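Local coordinates for Fe-regulated protein B (Neisseria meningitidis, PDB 4AIP) that probably carries iron across the meningococcal outer membrane as a TonB-dependent transporter, a beta-barrel with a plug domain inside, at residues Ser116-Tyr125 with Ile160-Thr171. Residues are numbered along the deposited sequence; the frame is centred on the assembly and turned at random.
Sequences SVDIKVDNAY and IGATNGAIIAKT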
ATOM      1  N   SER B 116      -1.851  31.820 -15.169  1.00 13.19           N
ATOM      2  CA  SER B 116      -2.632  32.987 -14.783  1.00 11.16           C
ATOM      3  C   SER B 116      -3.908  32.533 -14.147  1.00 11.22           C
ATOM      4  O   SER B 116      -4.575  33.375 -13.514  1.00 10.79           O
ATOM      5  CB  SER B 116      -3.060  33.929 -15.935  1.00  9.84           C
ATOM      6  OG  SER B 116      -2.584  33.586 -17.226  1.00 13.80           O
ATOM      7  N   VAL B 117      -4.305  31.265 -14.319  1.00 10.90           N
ATOM      8  CA  VAL B 117      -5.576  30.778 -13.689  1.00 11.93           C
ATOM      9  C   VAL B 117      -5.285  29.723 -12.627  1.00 10.17           C
ATOM     10  O   VAL B 117      -4.443  28.843 -12.824  1.00  8.90           O
ATOM     11  CB  VAL B 117      -6.607  30.199 -14.742  1.00 13.10           C
ATOM     12  CG1 VAL B 117      -6.618  31.074 -16.032  1.00  9.75           C
ATOM     13  CG2 VAL B 117      -6.215  28.780 -15.134  1.00 24.54           C
ATOM     14  N   ASP B 118      -5.978  29.810 -11.492  1.00  9.85           N
ATOM     15  CA  ASP B 118      -5.593  28.990 -10.324  1.00  8.52           C
ATOM     16  C   ASP B 118      -6.761  28.091 -10.064  1.00  8.26           C
ATOM     17  O   ASP B 118      -7.881  28.439 -10.500  1.00 10.13           O
ATOM     18  CB  ASP B 118      -5.397  29.912  -9.107  1.00  7.57           C
ATOM     19  CG  ASP B 118      -4.161  30.755  -9.204  1.00 12.93           C
ATOM     20  OD1 ASP B 118      -3.079  30.234  -9.598  1.00 13.18           O
ATOM     21  OD2 ASP B 118      -4.258  31.939  -8.830  1.00  8.03           O
ATOM     22  N   ILE B 119      -6.516  26.979  -9.381  1.00  7.04           N
ATOM     23  CA  ILE B 119      -7.518  26.134  -8.798  1.00  7.30           C
ATOM     24  C   ILE B 119      -7.356  26.330  -7.294  1.00  8.01           C
ATOM     25  O   ILE B 119      -6.284  26.040  -6.734  1.00  6.50           O
ATOM     26  CB  ILE B 119      -7.256  24.642  -9.102  1.00  7.21           C
ATOM     27  CG1 ILE B 119      -7.534  24.383 -10.614  1.00  7.77           C
ATOM     28  CG2 ILE B 119      -8.199  23.697  -8.237  1.00  5.12           C
ATOM     29  CD1 ILE B 119      -6.422  23.718 -11.301  1.00  6.23           C
ATOM     30  N   LYS B 120      -8.464  26.746  -6.678  1.00  8.76           N
ATOM     31  CA  LYS B 120      -8.535  27.010  -5.283  1.00  9.05           C
ATOM     32  C   LYS B 120      -9.323  25.920  -4.658  1.00  9.60           C
ATOM     33  O   LYS B 120     -10.451  25.682  -5.094  1.00 10.64           O
ATOM     34  CB  LYS B 120      -9.255  28.347  -5.110  1.00  9.14           C
ATOM     35  CG  LYS B 120      -8.438  29.504  -5.623  1.00 10.98           C
ATOM     36  CD  LYS B 120      -9.095  30.854  -5.291  1.00 16.70           C
ATOM     37  CE  LYS B 120      -8.392  32.011  -6.038  1.00 13.36           C
ATOM     38  NZ  LYS B 120      -8.533  33.358  -5.332  1.00 22.00           N
ATOM     39  N   VAL B 121      -8.757  25.201  -3.681  1.00 10.74           N
ATOM     40  CA  VAL B 121      -9.595  24.295  -2.894  1.00 12.17           C
ATOM     41  C   VAL B 121      -9.510  24.752  -1.489  1.00 10.64           C
ATOM     42  O   VAL B 121      -8.389  25.122  -1.008  1.00  9.65           O
ATOM     43  CB  VAL B 121      -9.301  22.795  -3.101  1.00 14.00           C
ATOM     44  CG1 VAL B 121      -8.535  22.517  -4.470  1.00 15.17           C
ATOM     45  CG2 VAL B 121      -8.659  22.170  -1.944  1.00 26.32           C
ATOM     46  N   ASP B 122     -10.684  24.832  -0.870  1.00  9.97           N
ATOM     47  CA  ASP B 122     -10.872  25.371   0.468  1.00 11.45           C
ATOM     48  C   ASP B 122     -10.068  26.675   0.638  1.00 11.71           C
ATOM     49  O   ASP B 122      -9.502  26.935   1.710  1.00 10.92           O
ATOM     50  CB  ASP B 122     -10.401  24.342   1.487  1.00 12.27           C
ATOM     51  CG  ASP B 122     -11.208  23.047   1.437  1.00 19.14           C
ATOM     52  OD1 ASP B 122     -12.435  23.113   1.187  1.00 16.43           O
ATOM     53  OD2 ASP B 122     -10.616  21.985   1.669  1.00 14.01           O
ATOM     54  N   ASN B 123      -9.988  27.456  -0.441  1.00 11.50           N
ATOM     55  CA  ASN B 123      -9.335  28.752  -0.407  1.00 12.03           C
ATOM     56  C   ASN B 123      -7.822  28.662  -0.083  1.00 12.12           C
ATOM     57  O   ASN B 123      -7.307  29.462   0.701  1.00 11.15           O
ATOM     58  CB  ASN B 123     -10.042  29.711   0.554  1.00 10.45           C
ATOM     59  CG  ASN B 123      -9.826  31.178   0.172  1.00 16.01           C
ATOM     60  OD1 ASN B 123      -9.405  31.500  -0.959  1.00 22.88           O
ATOM     61  ND2 ASN B 123     -10.081  32.077   1.133  1.00 15.65           N
ATOM     62  N   ALA B 124      -7.151  27.676  -0.690  1.00 12.09           N
ATOM     63  CA  ALA B 124      -5.674  27.563  -0.656  1.00 10.86           C
ATOM     64  C   ALA B 124      -5.159  27.268  -2.069  1.00 11.13           C
ATOM     65  O   ALA B 124      -5.728  26.425  -2.785  1.00 12.77           O
ATOM     66  CB  ALA B 124      -5.299  26.430   0.290  1.00  9.58           C
ATOM     67  N   TYR B 125      -4.089  27.932  -2.505  1.00 10.56           N
ATOM     68  CA  TYR B 125      -3.663  27.779  -3.894  1.00 10.35           C
ATOM     69  C   TYR B 125      -2.223  28.217  -4.051  1.00 10.56           C
ATOM     70  O   TYR B 125      -1.800  29.218  -3.476  1.00 12.19           O
ATOM     71  CB  TYR B 125      -4.588  28.568  -4.823  1.00  9.34           C
ATOM     72  CG  TYR B 125      -4.903  30.019  -4.370  1.00 10.40           C
ATOM     73  CD1 TYR B 125      -5.874  30.280  -3.376  1.00 12.49           C
ATOM     74  CD2 TYR B 125      -4.281  31.095  -4.954  1.00  8.57           C
ATOM     75  CE1 TYR B 125      -6.206  31.566  -2.993  1.00 23.02           C
ATOM     76  CE2 TYR B 125      -4.591  32.409  -4.574  1.00 10.20           C
ATOM     77  CZ  TYR B 125      -5.546  32.642  -3.575  1.00 17.93           C
ATOM     78  OH  TYR B 125      -5.855  33.949  -3.172  1.00 20.87           O
ATOM     79  N   ILE B 160      -5.322  36.641  -3.854  1.00  7.40           N
ATOM     80  CA  ILE B 160      -4.059  37.048  -4.378  1.00  8.56           C
ATOM     81  C   ILE B 160      -3.997  36.605  -5.796  1.00  7.89           C
ATOM     82  O   ILE B 160      -4.267  35.455  -6.079  1.00  7.41           O
ATOM     83  CB  ILE B 160      -2.892  36.366  -3.614  1.00 10.55           C
ATOM     84  CG1 ILE B 160      -2.579  37.110  -2.329  1.00 16.10           C
ATOM     85  CG2 ILE B 160      -1.646  36.274  -4.505  1.00  8.01           C
ATOM     86  CD1 ILE B 160      -2.159  36.159  -1.193  1.00  9.73           C
ATOM     87  N   GLY B 161      -3.634  37.495  -6.716  1.00  9.46           N
ATOM     88  CA  GLY B 161      -3.238  37.038  -8.069  1.00  7.98           C
ATOM     89  C   GLY B 161      -4.381  36.871  -9.056  1.00  8.36           C
ATOM     90  O   GLY B 161      -4.217  36.261 -10.124  1.00  9.01           O
ATOM     91  N   ALA B 162      -5.533  37.448  -8.722  1.00  7.74           N
ATOM     92  CA  ALA B 162      -6.705  37.270  -9.536  1.00  6.91           C
ATOM     93  C   ALA B 162      -6.767  38.037 -10.854  1.00  8.79           C
ATOM     94  O   ALA B 162      -7.750  38.760 -11.098  1.00 10.24           O
ATOM     95  CB  ALA B 162      -7.982  37.545  -8.720  1.00  5.65           C
ATOM     96  N   THR B 163      -5.795  37.819 -11.730  1.00  9.37           N
ATOM     97  CA  THR B 163      -5.735  38.558 -12.960  1.00 10.74           C
ATOM     98  C   THR B 163      -6.606  37.902 -14.000  1.00 12.65           C
ATOM     99  O   THR B 163      -7.377  38.579 -14.724  1.00 11.64           O
ATOM    100  CB  THR B 163      -4.300  38.708 -13.532  1.00 12.24           C
ATOM    101  OG1 THR B 163      -3.759  37.429 -13.779  1.00 10.00           O
ATOM    102  CG2 THR B 163      -3.365  39.522 -12.617  1.00  8.61           C
ATOM    103  N   ASN B 164      -6.525  36.584 -14.087  1.00 12.49           N
ATOM    104  CA  ASN B 164      -7.240  35.915 -15.151  1.00 12.61           C
ATOM    105  C   ASN B 164      -8.356  34.943 -14.682  1.00 14.25           C
ATOM    106  O   ASN B 164      -9.048  34.372 -15.539  1.00 14.20           O
ATOM    107  CB  ASN B 164      -6.243  35.222 -16.084  1.00 10.79           C
ATOM    108  CG  ASN B 164      -5.829  36.110 -17.223  1.00 13.90           C
ATOM    109  OD1 ASN B 164      -4.634  36.206 -17.613  1.00 12.14           O
ATOM    110  ND2 ASN B 164      -6.838  36.787 -17.810  1.00 16.26           N
ATOM    111  N   GLY B 165      -8.525  34.762 -13.352  1.00 13.71           N
ATOM    112  CA  GLY B 165      -9.662  33.975 -12.847  1.00 12.32           C
ATOM    113  C   GLY B 165      -9.243  32.628 -12.272  1.00 11.49           C
ATOM    114  O   GLY B 165      -8.022  32.307 -12.195  1.00 11.96           O
ATOM    115  N   ALA B 166     -10.230  31.827 -11.857  1.00 10.23           N
ATOM    116  CA  ALA B 166      -9.946  30.645 -11.059  1.00  8.60           C
ATOM    117  C   ALA B 166     -11.038  29.594 -11.097  1.00  8.93           C
ATOM    118  O   ALA B 166     -12.238  29.918 -11.173  1.00  8.26           O
ATOM    119  CB  ALA B 166      -9.707  31.065  -9.663  1.00  8.05           C
ATOM    120  N   ILE B 167     -10.631  28.323 -11.081  1.00  8.63           N
ATOM    121  CA  ILE B 167     -11.579  27.277 -10.662  1.00  9.12           C
ATOM    122  C   ILE B 167     -11.515  27.231  -9.124  1.00  9.67           C
ATOM    123  O   ILE B 167     -10.408  27.232  -8.547  1.00  9.61           O
ATOM    124  CB  ILE B 167     -11.298  25.890 -11.285  1.00  9.72           C
ATOM    125  CG1 ILE B 167     -11.653  25.906 -12.749  1.00  8.57           C
ATOM    126  CG2 ILE B 167     -12.196  24.825 -10.666  1.00  8.53           C
ATOM    127  CD1 ILE B 167     -10.598  26.368 -13.576  1.00  8.55           C
ATOM    128  N   ILE B 168     -12.688  27.251  -8.493  1.00  8.60           N
ATOM    129  CA  ILE B 168     -12.823  27.329  -7.076  1.00 10.02           C
ATOM    130  C   ILE B 168     -13.654  26.145  -6.569  1.00 10.76           C
ATOM    131  O   ILE B 168     -14.799  25.923  -7.009  1.00 12.89           O
ATOM    132  CB  ILE B 168     -13.553  28.620  -6.731  1.00 11.29           C
ATOM    133  CG1 ILE B 168     -12.738  29.846  -7.269  1.00  9.42           C
ATOM    134  CG2 ILE B 168     -13.931  28.657  -5.219  1.00 10.33           C
ATOM    135  CD1 ILE B 168     -13.465  31.196  -7.034  1.00  9.89           C
ATOM    136  N   ALA B 169     -13.083  25.394  -5.640  1.00 10.28           N
ATOM    137  CA  ALA B 169     -13.730  24.173  -5.165  1.00  9.76           C
ATOM    138  C   ALA B 169     -13.649  24.153  -3.684  1.00  9.45           C
ATOM    139  O   ALA B 169     -12.648  24.638  -3.125  1.00 10.04           O
ATOM    140  CB  ALA B 169     -13.032  22.949  -5.732  1.00 10.96           C
ATOM    141  N   LYS B 170     -14.692  23.570  -3.078  1.00  8.82           N
ATOM    142  CA  LYS B 170     -14.789  23.294  -1.640  1.00  9.10           C
ATOM    143  C   LYS B 170     -14.839  21.792  -1.448  1.00 10.69           C
ATOM    144  O   LYS B 170     -15.535  21.108  -2.194  1.00 10.73           O
ATOM    145  CB  LYS B 170     -16.048  23.943  -1.061  1.00  7.60           C
ATOM    146  CG  LYS B 170     -16.122  25.437  -1.310  1.00  9.33           C
ATOM    147  CD  LYS B 170     -17.114  26.094  -0.391  1.00 21.08           C
ATOM    148  CE  LYS B 170     -17.088  27.627  -0.518  1.00 43.67           C
ATOM    149  NZ  LYS B 170     -18.459  28.161  -0.353  1.00 40.54           N
ATOM    150  N   THR B 171     -14.063  21.277  -0.495  1.00 10.83           N
ATOM    151  CA  THR B 171     -14.111  19.870  -0.139  1.00 10.64           C
ATOM    152  C   THR B 171     -15.435  19.541   0.582  1.00 10.53           C
ATOM    153  O   THR B 171     -16.134  20.402   1.137  1.00 10.13           O
ATOM    154  CB  THR B 171     -12.932  19.476   0.727  1.00 11.30           C
ATOM    155  OG1 THR B 171     -12.909  20.376   1.852  1.00 11.68           O
ATOM    156  CG2 THR B 171     -11.653  19.612  -0.073  1.00 10.32           C
TER
HETATM  157  O   HOH W   1      -6.214  34.886 -11.929  1.00 12.11           O
HETATM  158  O   HOH W   2      -6.934  34.888  -6.771  1.00 22.93           O
HETATM  159  O   HOH W   3     -11.329  27.392  -2.736  1.00  8.71           O
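D122 grips T171 with both oxygens of one carboxylate, carrying a parallel strand pairing past its last backbone bond. OD1 of D122 accepts the backbone N of T171 at 3.0 Å, from the syn side but 31° out of the carboxylate plane, while OD2 turns its syn lone pair to the T171 hydroxyl, OG1, at 2.8 Å. K254 is a second partner of that hydroxyl and would probably help to balance the aspartate's charge. The side chain reaches T171 because CG of D122 lies beside its own backbone N (chi1 -62°), where the chain leaves the strand in a type I' turn from V121 to A124.

Between the strands, K120 makes two bonds to the one neighbouring strand, straddling I168: its N donates to I167 O at 2.7 Å, and its O accepts A169 N at an almost straight carbonyl angle of 169°. At the other end the bond from D118 N to G165 O is weak, and beyond it a water takes over, accepting from G165 N and lying within hydrogen-bonding distance of the carbonyls of S116 and G161. Strands 118-121 and 165-171 are the parallel pair of the mixed four-stranded sheet of the plug domain, the globular unit that fills the barrel of TonB-dependent transporters; 118-121 lies at its edge, and strand 144-151 flanks 165-171 on the other side. I119 and I167 lie side by side on one face, CG1 of I119 4.1 Å from CB of I167.

On the opposite face, K120 is extended beyond CG, its CE packing against CB of A166 and resting 3.7 Å above the Y125 ring plane, toward the rim. A water links K120 NZ to the carbonyl of I160, whose N donates to Y125 OH at 2.8 Å, joining the loop that leads into strand 165-171 to the residue just after the turn. Nearby, D118 forms a salt bridge with R506 of the barrel wall, which also binds the carbonyl of G161.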